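Local coordinates for jacalin-type lectin domain-containing protein (Musa acuminata, PDB 7KMU) that probably binds mannose-containing sugars, as expected of a mannose-specific lectin of the jacalin-related family, at residues G15-M20 with F125-S130; R25-K30 with E41-R46; D35-I40 with S130-I135; G119-F124 with I135-M140. One frame throughout, in Å; residues are numbered along the deposited sequence.

Contact 1. Residues G15-M20 with F125-S130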
loop_
_atom_site.group_PDB
_atom_site.type_symbol
_atom_site.label_atom_id
_atom_site.label_comp_id
_atom_site.label_asym_id
_atom_site.label_seq_id
_atom_site.Cartn_x
_atom_site.Cartn_y
_atom_site.Cartn_z
ATOM N N GLY B 15 -4.156 -20.424 5.075
ATOM C CA GLY B 15 -2.723 -20.662 5.065
ATOM C C GLY B 15 -2.065 -20.365 6.390
ATOM O O GLY B 15 -2.722 -19.908 7.334
ATOM N N SER B 16 -0.776 -20.655 6.469
ATOM C CA SER B 16 0.053 -20.454 7.657
ATOM C C SER B 16 0.863 -19.175 7.476
ATOM O O SER B 16 1.309 -18.895 6.356
ATOM C CB SER B 16 1.009 -21.632 7.829
ATOM O OG SER B 16 0.295 -22.843 7.998
ATOM N N GLU B 17 1.082 -18.413 8.548
ATOM C CA GLU B 17 1.885 -17.191 8.458
ATOM C C GLU B 17 3.338 -17.495 8.111
ATOM O O GLU B 17 3.915 -18.480 8.587
ATOM C CB GLU B 17 1.837 -16.424 9.796
ATOM C CG GLU B 17 0.472 -15.833 10.103
ATOM C CD GLU B 17 0.411 -15.052 11.401
ATOM O OE1 GLU B 17 0.892 -13.896 11.425
ATOM O OE2 GLU B 17 -0.120 -15.597 12.395
ATOM N N TRP B 18 3.934 -16.632 7.280
ATOM C CA TRP B 18 5.353 -16.655 6.961
ATOM C C TRP B 18 5.885 -15.232 6.972
ATOM O O TRP B 18 5.139 -14.268 6.769
ATOM C CB TRP B 18 5.660 -17.356 5.640
ATOM C CG TRP B 18 4.986 -16.785 4.431
ATOM C CD1 TRP B 18 3.781 -17.160 3.923
ATOM C CD2 TRP B 18 5.516 -15.801 3.527
ATOM N NE1 TRP B 18 3.523 -16.474 2.760
ATOM C CE2 TRP B 18 4.574 -15.639 2.489
ATOM C CE3 TRP B 18 6.703 -15.058 3.484
ATOM C CZ2 TRP B 18 4.766 -14.737 1.436
ATOM C CZ3 TRP B 18 6.913 -14.186 2.422
ATOM C CH2 TRP B 18 5.960 -14.052 1.397
ATOM N N ASP B 19 7.174 -15.100 7.238
ATOM C CA ASP B 19 7.807 -13.800 7.370
ATOM C C ASP B 19 9.302 -13.931 7.140
ATOM O O ASP B 19 10.016 -14.574 7.921
ATOM C CB ASP B 19 7.502 -13.212 8.762
ATOM C CG ASP B 19 7.892 -11.767 8.975
ATOM O OD1 ASP B 19 8.594 -11.207 8.117
ATOM O OD2 ASP B 19 7.511 -11.203 10.014
ATOM N N MET B 20 9.772 -13.347 6.041
ATOM C CA MET B 20 11.171 -13.360 5.624
ATOM C C MET B 20 12.000 -12.374 6.460
ATOM O O MET B 20 13.222 -12.533 6.584
ATOM C CB MET B 20 11.167 -12.882 4.154
ATOM C CG MET B 20 12.419 -13.045 3.416
ATOM S SD MET B 20 12.343 -11.896 2.009
ATOM C CE MET B 20 13.717 -10.872 2.442
ATOM N N PHE B 125 6.321 -10.784 3.636
ATOM C CA PHE B 125 5.664 -11.616 4.629
ATOM C C PHE B 125 4.292 -11.973 4.065
ATOM O O PHE B 125 3.887 -11.401 3.051
ATOM C CB PHE B 125 5.559 -10.910 6.004
ATOM C CG PHE B 125 4.697 -9.670 6.020
ATOM C CD1 PHE B 125 5.180 -8.461 5.535
ATOM C CD2 PHE B 125 3.415 -9.703 6.556
ATOM C CE1 PHE B 125 4.385 -7.306 5.561
ATOM C CE2 PHE B 125 2.622 -8.551 6.582
ATOM C CZ PHE B 125 3.116 -7.358 6.080
ATOM N N GLY B 126 3.588 -12.904 4.692
ATOM C CA GLY B 126 2.257 -13.251 4.196
ATOM C C GLY B 126 1.725 -14.523 4.794
ATOM O O GLY B 126 2.087 -14.875 5.921
ATOM N N ARG B 127 0.852 -15.197 4.039
ATOM C CA ARG B 127 0.257 -16.478 4.422
ATOM C C ARG B 127 0.400 -17.419 3.231
ATOM O O ARG B 127 0.353 -16.958 2.086
ATOM C CB ARG B 127 -1.219 -16.303 4.796
ATOM C CG ARG B 127 -1.452 -15.363 5.990
ATOM C CD ARG B 127 -2.900 -15.367 6.433
ATOM N NE ARG B 127 -3.262 -16.610 7.118
ATOM C CZ ARG B 127 -3.264 -16.769 8.439
ATOM N NH1 ARG B 127 -2.921 -15.766 9.238
ATOM N NH2 ARG B 127 -3.625 -17.928 8.972
ATOM N N ALA B 128 0.587 -18.711 3.482
ATOM C CA ALA B 128 0.748 -19.677 2.388
ATOM C C ALA B 128 0.409 -21.071 2.840
ATOM O O ALA B 128 0.548 -21.384 4.018
ATOM C CB ALA B 128 2.186 -19.660 1.868
ATOM N N GLY B 129 0.000 -21.896 1.891
ATOM C CA GLY B 129 -0.305 -23.304 2.127
ATOM C C GLY B 129 0.026 -24.016 0.831
ATOM O O GLY B 129 1.202 -24.110 0.466
ATOM N N SER B 130 -1.008 -24.421 0.071
ATOM C CA SER B 130 -0.795 -24.967 -1.270
ATOM C C SER B 130 -0.356 -23.820 -2.190
ATOM O O SER B 130 0.386 -24.033 -3.156
ATOM C CB SER B 130 -2.097 -25.517 -1.837
ATOM O OG SER B 130 -2.743 -26.346 -0.883
HETATM O O HOH W 1 -2.797 -16.344 12.087
#
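Trp-18 carries CG between its backbone N and carbonyl carbon (chi1 58°), which turns the indole back across the neighbouring strand, and chi2 near -91° lays it flat on the backbone of Phe-125 and Gly-126. Gly-126 N sits over the middle of the ring, while Gly-126 CA makes a CH-pi contact 3.9 Å from the centroid of the five-membered ring. At the indole edge, NE1 of Trp-18 gives a weak hydrogen bond of 3.3 Å to O of Arg-127. CD1 of Trp-18 rests 3.6 Å from CB of Ala-128. The backbones pair antiparallel: Ser-16 and Ala-128 exchange two hydrogen bonds, as do Trp-18 and Gly-126. Glu-17, Arg-127, Asp-19 and Phe-125 share the other face. In one of its two conformers, Arg-127 bends at chi3 so that NH2 reaches O of Gly-15 at 2.7 Å through a weak bond, while NE is held by Gly-14 O. Water 1 joins OE2 of Glu-17 (2.8 Å) to NH1 of Arg-127 (2.9 Å), bridging charges too far apart for a salt bridge. Asp-19 directs its carboxylate to Tyr-138 and Lys-6. Within this chain, strand 16-19 is the outermost strand of the sheet that continues through 118-128 and 132-140 to 5-11; Trp-18 stacks with Tyr-55 and touches Ile-40 of strand 37-46, and Phe-125 packs on Ala-117 of the second subunit.

Contact 2. Residues R25-K30 with E41-R46. With EDO (1,2-ethanediol), chain F.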
loop_
_atom_site.group_PDB
_atom_site.type_symbol
_atom_site.label_atom_id
_atom_site.label_comp_id
_atom_site.label_asym_id
_atom_site.label_seq_id
_atom_site.Cartn_x
_atom_site.Cartn_y
_atom_site.Cartn_z
ATOM N N ARG B 25 19.874 -6.809 1.270
ATOM C CA ARG B 25 19.798 -6.891 -0.183
ATOM C C ARG B 25 18.951 -8.091 -0.609
ATOM O O ARG B 25 19.114 -9.189 -0.071
ATOM C CB ARG B 25 21.217 -7.025 -0.754
ATOM C CG ARG B 25 21.359 -6.733 -2.251
ATOM C CD ARG B 25 22.813 -6.824 -2.688
ATOM N NE ARG B 25 23.306 -8.198 -2.595
ATOM C CZ ARG B 25 24.090 -8.667 -1.629
ATOM N NH1 ARG B 25 24.440 -9.943 -1.616
ATOM N NH2 ARG B 25 24.522 -7.861 -0.663
ATOM N N ILE B 26 18.067 -7.885 -1.578
ATOM C CA ILE B 26 17.280 -8.956 -2.165
ATOM C C ILE B 26 18.100 -9.340 -3.414
ATOM O O ILE B 26 18.305 -8.508 -4.312
ATOM C CB ILE B 26 15.836 -8.533 -2.517
ATOM C CG1 ILE B 26 15.051 -8.191 -1.230
ATOM C CG2 ILE B 26 15.144 -9.663 -3.290
ATOM C CD1 ILE B 26 13.661 -7.630 -1.450
ATOM N N ASP B 27 18.585 -10.581 -3.452
ATOM C CA ASP B 27 19.433 -11.072 -4.540
ATOM C C ASP B 27 18.649 -11.579 -5.732
ATOM O O ASP B 27 19.014 -11.304 -6.882
ATOM C CB ASP B 27 20.416 -12.129 -4.013
ATOM C CG ASP B 27 21.239 -11.602 -2.851
ATOM O OD1 ASP B 27 21.944 -10.589 -3.035
ATOM O OD2 ASP B 27 21.140 -12.173 -1.750
ATOM N N SER B 28 17.581 -12.334 -5.462
ATOM C CA SER B 28 16.739 -12.856 -6.523
ATOM C C SER B 28 15.372 -13.243 -5.992
ATOM O O SER B 28 15.195 -13.470 -4.788
ATOM C CB SER B 28 17.417 -14.038 -7.212
ATOM O OG SER B 28 17.702 -15.076 -6.290
ATOM N N VAL B 29 14.389 -13.307 -6.901
ATOM C CA VAL B 29 13.031 -13.720 -6.571
ATOM C C VAL B 29 12.584 -14.704 -7.649
ATOM O O VAL B 29 12.778 -14.438 -8.833
ATOM C CB VAL B 29 12.036 -12.515 -6.466
ATOM C CG1 VAL B 29 10.583 -12.994 -6.320
ATOM C CG2 VAL B 29 12.395 -11.598 -5.297
ATOM N N LYS B 30 11.926 -15.799 -7.238
ATOM C CA LYS B 30 11.330 -16.750 -8.165
ATOM C C LYS B 30 9.856 -16.850 -7.821
ATOM O O LYS B 30 9.508 -17.078 -6.662
ATOM C CB LYS B 30 12.003 -18.118 -8.059
ATOM C CG LYS B 30 11.437 -19.160 -9.040
ATOM C CD LYS B 30 12.157 -20.520 -8.901
ATOM C CE LYS B 30 11.624 -21.374 -7.775
ATOM N NZ LYS B 30 12.350 -22.668 -7.683
ATOM N N GLU B 41 9.694 -17.512 -3.899
ATOM C CA GLU B 41 10.955 -17.904 -3.289
ATOM C C GLU B 41 11.894 -16.713 -3.382
ATOM O O GLU B 41 12.008 -16.100 -4.444
ATOM C CB GLU B 41 11.523 -19.129 -4.020
ATOM C CG GLU B 41 12.805 -19.655 -3.414
ATOM C CD GLU B 41 13.403 -20.779 -4.230
ATOM O OE1 GLU B 41 14.309 -20.499 -5.044
ATOM O OE2 GLU B 41 12.952 -21.934 -4.071
ATOM N N ILE B 42 12.533 -16.340 -2.260
ATOM C CA ILE B 42 13.413 -15.174 -2.241
ATOM C C ILE B 42 14.789 -15.575 -1.763
ATOM O O ILE B 42 14.906 -16.283 -0.758
ATOM C CB ILE B 42 12.857 -14.009 -1.350
ATOM C CG1 ILE B 42 11.378 -13.664 -1.655
ATOM C CG2 ILE B 42 13.722 -12.757 -1.454
ATOM C CD1 ILE B 42 10.383 -14.292 -0.665
ATOM N N THR B 43 15.820 -15.128 -2.482
ATOM C CA THR B 43 17.205 -15.280 -2.053
ATOM C C THR B 43 17.623 -13.874 -1.627
ATOM O O THR B 43 17.494 -12.910 -2.395
ATOM C CB THR B 43 18.095 -15.864 -3.148
ATOM O OG1 THR B 43 17.675 -17.201 -3.401
ATOM C CG2 THR B 43 19.579 -15.888 -2.738
ATOM N N PHE B 44 18.084 -13.742 -0.385
ATOM C CA PHE B 44 18.426 -12.454 0.168
ATOM C C PHE B 44 19.632 -12.532 1.076
ATOM O O PHE B 44 19.949 -13.606 1.592
ATOM C CB PHE B 44 17.215 -11.884 0.929
ATOM C CG PHE B 44 16.759 -12.753 2.072
ATOM C CD1 PHE B 44 15.849 -13.784 1.864
ATOM C CD2 PHE B 44 17.225 -12.531 3.366
ATOM C CE1 PHE B 44 15.443 -14.605 2.920
ATOM C CE2 PHE B 44 16.822 -13.353 4.420
ATOM C CZ PHE B 44 15.909 -14.362 4.197
ATOM N N THR B 45 20.245 -11.372 1.324
ATOM C CA THR B 45 21.444 -11.251 2.146
ATOM C C THR B 45 21.207 -10.321 3.325
ATOM O O THR B 45 20.627 -9.242 3.173
ATOM C CB THR B 45 22.620 -10.817 1.282
ATOM O OG1 THR B 45 22.824 -11.794 0.258
ATOM C CG2 THR B 45 23.924 -10.681 2.095
ATOM N N ARG B 46 21.672 -10.748 4.504
ATOM C CA ARG B 46 21.503 -10.027 5.754
ATOM C C ARG B 46 22.594 -10.542 6.710
ATOM O O ARG B 46 22.776 -11.749 6.814
ATOM C CB ARG B 46 20.081 -10.391 6.277
ATOM C CG ARG B 46 19.633 -9.804 7.589
ATOM C CD ARG B 46 18.131 -9.981 7.776
ATOM N NE ARG B 46 17.672 -11.365 7.961
ATOM C CZ ARG B 46 16.464 -11.800 7.595
ATOM N NH1 ARG B 46 15.620 -10.990 6.972
ATOM N NH2 ARG B 46 16.110 -13.056 7.816
HETATM C C1 EDO F . 15.101 -16.969 -5.650
HETATM O O1 EDO F . 15.534 -17.985 -4.792
HETATM C C2 EDO F . 15.428 -17.393 -7.094
HETATM O O2 EDO F . 16.835 -17.415 -7.309
#
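Thr-45 OG1 donates a 2.6 Å hydrogen bond to OD2 of Asp-27, entering on the carboxylate's syn lone pair, and OG1 is also bonded to Thr-50. The other oxygen of this carboxylate, OD1, holds NE of Arg-25 at 2.8 Å in a salt bridge whose hydrogen bond is weak. In this one of its two conformers Arg-25 bends at chi3 (67°), which folds the guanidinium alongside Thr-45 with one face over CB. Asp-27 can reach across because it occupies a classic beta bulge: Thr-43 O accepts both Asp-27 N, at 2.8 Å, and Ser-28 N, at 3.1 Å, from the same face of its carbonyl plane. Hydrogen-bonded antiparallel pairs follow further out, Arg-25 with Thr-45 and Lys-30 with Glu-41. An ethanediol, probably from the crystallisation liquor, lies on the face of Ser-28, Lys-30, Glu-41 and Thr-43, with its O2 bonded to OG of Ser-28 (2.7 Å) and its O1 donating to OE1 of Glu-41 (2.8 Å). NZ of Lys-30 makes only a long salt bridge, 3.7 Å, to OE2 of Glu-41. The other face is apolar: CG2 of Ile-26 meets CG2 of Ile-42 at 3.9 Å, and Val-29 lies next to Ile-42. This hairpin of strands 25-33 and 37-46 forms the middle of a four-stranded sheet, flanked by 49-56 beside 37-46 and 61-66 beside 25-33, while Met-20 packs on Ile-42 and Phe-44.

Contact 3. Residues D35-I40 with S130-I135. With EDO (1,2-ethanediol), chain E.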
loop_
_atom_site.group_PDB
_atom_site.type_symbol
_atom_site.label_atom_id
_atom_site.label_comp_id
_atom_site.label_asym_id
_atom_site.label_seq_id
_atom_site.Cartn_x
_atom_site.Cartn_y
_atom_site.Cartn_z
ATOM N N ASP B 35 -2.761 -20.643 -13.061
ATOM C CA ASP B 35 -4.001 -19.874 -12.943
ATOM C C ASP B 35 -3.786 -18.792 -11.860
ATOM O O ASP B 35 -4.310 -17.689 -11.969
ATOM C CB ASP B 35 -5.154 -20.764 -12.446
ATOM C CG ASP B 35 -5.736 -21.757 -13.435
ATOM O OD1 ASP B 35 -5.543 -21.568 -14.651
ATOM O OD2 ASP B 35 -6.405 -22.715 -12.984
ATOM N N ILE B 36 -3.072 -19.156 -10.772
ATOM C CA ILE B 36 -2.882 -18.280 -9.620
ATOM C C ILE B 36 -1.411 -18.271 -9.179
ATOM O O ILE B 36 -0.568 -18.853 -9.875
ATOM C CB ILE B 36 -3.870 -18.697 -8.469
ATOM C CG1 ILE B 36 -3.795 -20.217 -8.149
ATOM C CG2 ILE B 36 -5.318 -18.341 -8.842
ATOM C CD1 ILE B 36 -2.506 -20.696 -7.397
ATOM N N ILE B 37 -1.093 -17.621 -8.034
ATOM C CA ILE B 37 0.275 -17.593 -7.519
ATOM C C ILE B 37 0.492 -18.774 -6.572
ATOM O O ILE B 37 -0.033 -18.786 -5.456
ATOM C CB ILE B 37 0.607 -16.234 -6.851
ATOM C CG1 ILE B 37 0.328 -15.047 -7.810
ATOM C CG2 ILE B 37 2.056 -16.232 -6.368
ATOM C CD1 ILE B 37 1.089 -15.122 -9.216
ATOM N N ASP B 38 1.233 -19.775 -7.040
ATOM C CA ASP B 38 1.504 -20.978 -6.260
ATOM C C ASP B 38 2.564 -20.757 -5.201
ATOM O O ASP B 38 2.447 -21.292 -4.094
ATOM C CB ASP B 38 2.000 -22.087 -7.192
ATOM C CG ASP B 38 0.925 -22.557 -8.140
ATOM O OD1 ASP B 38 0.794 -21.958 -9.235
ATOM O OD2 ASP B 38 0.195 -23.499 -7.778
ATOM N N ALA B 39 3.621 -20.013 -5.544
ATOM C CA ALA B 39 4.737 -19.850 -4.632
ATOM C C ALA B 39 5.592 -18.644 -4.934
ATOM O O ALA B 39 5.628 -18.139 -6.067
ATOM C CB ALA B 39 5.610 -21.111 -4.681
ATOM N N ILE B 40 6.326 -18.201 -3.911
ATOM C CA ILE B 40 7.317 -17.148 -4.033
ATOM C C ILE B 40 8.534 -17.618 -3.268
ATOM O O ILE B 40 8.414 -18.124 -2.147
ATOM C CB ILE B 40 6.807 -15.732 -3.620
ATOM C CG1 ILE B 40 7.851 -14.631 -3.964
ATOM C CG2 ILE B 40 6.360 -15.663 -2.137
ATOM C CD1 ILE B 40 7.325 -13.157 -3.930
ATOM N N SER B 130 -1.008 -24.421 0.071
ATOM C CA SER B 130 -0.795 -24.967 -1.270
ATOM C C SER B 130 -0.356 -23.820 -2.190
ATOM O O SER B 130 0.386 -24.033 -3.156
ATOM C CB SER B 130 -2.097 -25.517 -1.837
ATOM O OG SER B 130 -2.743 -26.346 -0.883
ATOM N N PHE B 131 -0.867 -22.606 -1.901
ATOM C CA PHE B 131 -0.616 -21.416 -2.720
ATOM C C PHE B 131 -0.229 -20.227 -1.861
ATOM O O PHE B 131 -0.097 -20.364 -0.641
ATOM C CB PHE B 131 -1.889 -21.072 -3.529
ATOM C CG PHE B 131 -2.606 -22.270 -4.109
ATOM C CD1 PHE B 131 -1.969 -23.116 -5.013
ATOM C CD2 PHE B 131 -3.912 -22.561 -3.739
ATOM C CE1 PHE B 131 -2.622 -24.246 -5.520
ATOM C CE2 PHE B 131 -4.571 -23.687 -4.267
ATOM C CZ PHE B 131 -3.910 -24.527 -5.132
ATOM N N ILE B 132 -0.084 -19.042 -2.493
ATOM C CA ILE B 132 0.157 -17.826 -1.726
ATOM C C ILE B 132 -1.203 -17.224 -1.378
ATOM O O ILE B 132 -1.852 -16.613 -2.230
ATOM C CB ILE B 132 1.074 -16.821 -2.470
ATOM C CG1 ILE B 132 2.465 -17.432 -2.748
ATOM C CG2 ILE B 132 1.194 -15.488 -1.691
ATOM C CD1 ILE B 132 3.278 -17.904 -1.441
ATOM N N ASP B 133 -1.656 -17.419 -0.124
ATOM C CA ASP B 133 -2.939 -16.892 0.338
ATOM C C ASP B 133 -2.902 -15.381 0.474
ATOM O O ASP B 133 -3.902 -14.713 0.207
ATOM C CB ASP B 133 -3.277 -17.484 1.719
ATOM C CG ASP B 133 -3.485 -18.986 1.668
ATOM O OD1 ASP B 133 -2.475 -19.723 1.587
ATOM O OD2 ASP B 133 -4.656 -19.419 1.678
ATOM N N ALA B 134 -1.775 -14.848 0.975
ATOM C CA ALA B 134 -1.657 -13.418 1.260
ATOM C C ALA B 134 -0.218 -12.970 1.201
ATOM O O ALA B 134 0.705 -13.777 1.398
ATOM C CB ALA B 134 -2.231 -13.118 2.640
ATOM N N ILE B 135 -0.015 -11.682 0.930
ATOM C CA ILE B 135 1.331 -11.145 0.809
ATOM C C ILE B 135 1.394 -9.718 1.344
ATOM O O ILE B 135 0.394 -9.001 1.345
ATOM C CB ILE B 135 1.818 -11.270 -0.670
ATOM C CG1 ILE B 135 3.363 -11.083 -0.790
ATOM C CG2 ILE B 135 1.022 -10.352 -1.629
ATOM C CD1 ILE B 135 3.981 -11.653 -2.137
HETATM C C1 EDO E . -4.136 -22.353 0.032
HETATM O O1 EDO E . -2.756 -22.045 0.249
HETATM C C2 EDO E . -4.774 -23.039 1.265
HETATM O O2 EDO E . -4.852 -22.145 2.360
HETATM O O HOH W 2 1.032 -25.000 -5.711
#
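Phe-131 begins its reach at CB, 3.5 Å from O of Ile-37. CG, anti to the carbonyl carbon (chi1 -41°), turns toward CD1 of Ile-36, which also touches ring atom CD1 of Phe-131 at 3.4 Å. One ring edge, CD1 to CE1, has OD2 of Asp-38 near its plane, 3.5 Å from CD1 of Phe-131, the carboxylate turned 76° from the ring. CD2 leans toward an ethanediol, and Ser-130 CB lies over one ring face. Water 2 links Asp-38 OD2 to Ser-130 O. One backbone hydrogen bond, nearly straight and 3.0 Å long, runs from Ile-132 N to Ile-37 O. Ile-132 and Ile-40 cross at about a right angle, CD1 of Ile-132 being 3.9 Å from CG2 of Ile-40, and the tips of Ile-40 and Ile-135 meet. The ethanediol takes Phe-131 N and gives both hydroxyls to the Asp-133 carboxylate; Gly-129 to Asp-133 fits the GXXXD signature of mannose-specific jacalin-related lectins, so this molecule, probably from the crystallisation liquor, may occupy part of a sugar site. The contact joins the sheets of strands 37-46 and 132-140, segments 37-40 and 132-135 inclined at 60°, with Ile-88 and Ile-89 of strand 86-96 and Tyr-55 of 49-56 alongside.

Contact 4. Residues G119-F124 with I135-M140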
loop_
_atom_site.group_PDB
_atom_site.type_symbol
_atom_site.label_atom_id
_atom_site.label_comp_id
_atom_site.label_asym_id
_atom_site.label_seq_id
_atom_site.Cartn_x
_atom_site.Cartn_y
_atom_site.Cartn_z
ATOM N N GLY B 119 11.647 5.427 -1.396
ATOM C CA GLY B 119 12.044 4.255 -0.637
ATOM C C GLY B 119 12.059 3.006 -1.495
ATOM O O GLY B 119 11.999 3.089 -2.729
ATOM N N LYS B 120 12.123 1.833 -0.840
ATOM C CA LYS B 120 12.167 0.541 -1.520
ATOM C C LYS B 120 11.477 -0.574 -0.752
ATOM O O LYS B 120 11.311 -0.492 0.468
ATOM C CB LYS B 120 13.628 0.136 -1.820
ATOM C CG LYS B 120 14.490 -0.096 -0.576
ATOM C CD LYS B 120 15.909 -0.570 -0.938
ATOM C CE LYS B 120 16.759 -0.625 0.312
ATOM N NZ LYS B 120 18.172 -0.985 0.016
ATOM N N ILE B 121 11.103 -1.627 -1.475
ATOM C CA ILE B 121 10.588 -2.845 -0.877
ATOM C C ILE B 121 11.826 -3.671 -0.513
ATOM O O ILE B 121 12.679 -3.947 -1.376
ATOM C CB ILE B 121 9.625 -3.560 -1.849
ATOM C CG1 ILE B 121 8.268 -2.841 -1.822
ATOM C CG2 ILE B 121 9.471 -5.074 -1.507
ATOM C CD1 ILE B 121 7.303 -3.157 -2.967
ATOM N N ALA B 122 11.914 -4.086 0.758
ATOM C CA ALA B 122 13.096 -4.767 1.269
ATOM C C ALA B 122 12.861 -6.154 1.829
ATOM O O ALA B 122 13.763 -6.735 2.435
ATOM C CB ALA B 122 13.741 -3.893 2.336
ATOM N N GLY B 123 11.677 -6.698 1.621
ATOM C CA GLY B 123 11.357 -8.012 2.154
ATOM C C GLY B 123 9.880 -8.289 2.046
ATOM O O GLY B 123 9.104 -7.416 1.645
ATOM N N PHE B 124 9.493 -9.504 2.418
ATOM C CA PHE B 124 8.115 -9.962 2.264
ATOM C C PHE B 124 7.635 -10.735 3.475
ATOM O O PHE B 124 8.434 -11.310 4.226
ATOM C CB PHE B 124 8.035 -10.926 1.046
ATOM C CG PHE B 124 8.353 -10.278 -0.280
ATOM C CD1 PHE B 124 9.660 -10.227 -0.749
ATOM C CD2 PHE B 124 7.353 -9.678 -1.035
ATOM C CE1 PHE B 124 9.966 -9.577 -1.954
ATOM C CE2 PHE B 124 7.654 -9.054 -2.256
ATOM C CZ PHE B 124 8.959 -9.008 -2.703
ATOM N N ILE B 135 -0.015 -11.682 0.930
ATOM C CA ILE B 135 1.331 -11.145 0.809
ATOM C C ILE B 135 1.394 -9.718 1.344
ATOM O O ILE B 135 0.394 -9.001 1.345
ATOM C CB ILE B 135 1.818 -11.270 -0.670
ATOM C CG1 ILE B 135 3.363 -11.083 -0.790
ATOM C CG2 ILE B 135 1.022 -10.352 -1.629
ATOM C CD1 ILE B 135 3.981 -11.653 -2.137
ATOM N N GLY B 136 2.572 -9.344 1.802
ATOM C CA GLY B 136 2.877 -8.018 2.316
ATOM C C GLY B 136 4.346 -7.743 2.119
ATOM O O GLY B 136 5.123 -8.653 1.777
ATOM N N VAL B 137 4.745 -6.477 2.326
ATOM C CA VAL B 137 6.136 -6.084 2.138
ATOM C C VAL B 137 6.711 -5.260 3.268
ATOM O O VAL B 137 5.979 -4.539 3.947
ATOM C CB VAL B 137 6.353 -5.343 0.786
ATOM C CG1 VAL B 137 6.168 -6.288 -0.407
ATOM C CG2 VAL B 137 5.455 -4.112 0.653
ATOM N N TYR B 138 8.041 -5.344 3.432
ATOM C CA TYR B 138 8.802 -4.462 4.307
ATOM C C TYR B 138 9.244 -3.275 3.456
ATOM O O TYR B 138 9.587 -3.447 2.275
ATOM C CB TYR B 138 10.069 -5.165 4.803
ATOM C CG TYR B 138 9.802 -6.135 5.924
ATOM C CD1 TYR B 138 9.350 -7.425 5.665
ATOM C CD2 TYR B 138 9.974 -5.757 7.252
ATOM C CE1 TYR B 138 9.117 -8.330 6.695
ATOM C CE2 TYR B 138 9.747 -6.653 8.293
ATOM C CZ TYR B 138 9.309 -7.935 8.013
ATOM O OH TYR B 138 9.080 -8.794 9.057
ATOM N N LEU B 139 9.279 -2.083 4.062
ATOM C CA LEU B 139 9.715 -0.867 3.374
ATOM C C LEU B 139 10.901 -0.262 4.090
ATOM O O LEU B 139 10.989 -0.342 5.311
ATOM C CB LEU B 139 8.588 0.174 3.270
ATOM C CG LEU B 139 7.339 -0.309 2.537
ATOM C CD1 LEU B 139 6.259 0.726 2.592
ATOM C CD2 LEU B 139 7.633 -0.629 1.072
ATOM N N MET B 140 11.809 0.347 3.321
ATOM C CA MET B 140 12.994 1.038 3.840
ATOM C C MET B 140 13.235 2.264 2.991
ATOM O O MET B 140 12.858 2.263 1.820
ATOM C CB MET B 140 14.231 0.148 3.689
ATOM C CG MET B 140 14.262 -0.953 4.626
ATOM S SD MET B 140 15.838 -1.772 4.451
ATOM C CE MET B 140 15.568 -2.974 5.521
#
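Segments 119-124 and 135-140 run antiparallel at 140°, with Lys-120 and Met-140 exchanging two backbone hydrogen bonds, Ala-122 N bonding to Tyr-138 O, and Tyr-138 N to Gly-123 O; the register slips by one residue at Ala-122. Gly-123 N is buried there without a partner. On the face of Ile-121, Phe-124, Val-137 and Leu-139 the side chains pack together. Ile-121 spreads its two branches: CG2 touches CG1 of Val-137 at 3.7 Å, and CG1 meets CD2 of Leu-139 at 3.7 Å. Val-137 turns CG1 anti to its carbonyl carbon (chi1 -68°), which brings this methyl to CE2 of Phe-124 at 3.6 Å; the valine and phenylalanine side chains lie alongside each other. CD2 on the same ring is approached by CD1 of Ile-135 at 4.1 Å. Across the sheet, Ala-122 presses CB against SD of Met-140 (3.7 Å), whose extended chain runs past it with CG and CE also near. Tyr-138 stands edge-on to the strand, its CD1 3.8 Å from C of Gly-123 and Phe-124 O in the ring plane at the edge; its hydroxyl is bonded to Asp-19. The apolar face meets Ile-73 and Met-76 of strand 73-83 and Leu-94 of strand 86-96, and Leu-139 touches Leu-139 of the second subunit. Such a hairpin, one of whose faces packs against the other sheets, belongs to the beta-prism fold of jacalin-related lectins, in which three four-stranded Greek-key sheets surround a hydrophobic core.

In the fold
From the N terminus, 15-20 comes first, and contact 1 pairs it with 125-130, closing a loop of 104 residues. Contact 2 lies wholly within that loop as the short hairpin of 25-30 with 41-46. Contact 3 starts at 35-40, between the arms of contact 2, and ends at 130-135, so it crosses contacts 1, 2 and 4. Contact 4, the hairpin of 119-124 with 135-140, follows contact 2 in series and crosses contact 1. Contacts 1 and 4 build one sheet, contact 2 another, and contact 3 ties the two together. Contacts 2 and 4 also meet where Ile-26 CD1 packs on the backbone near Ala-122.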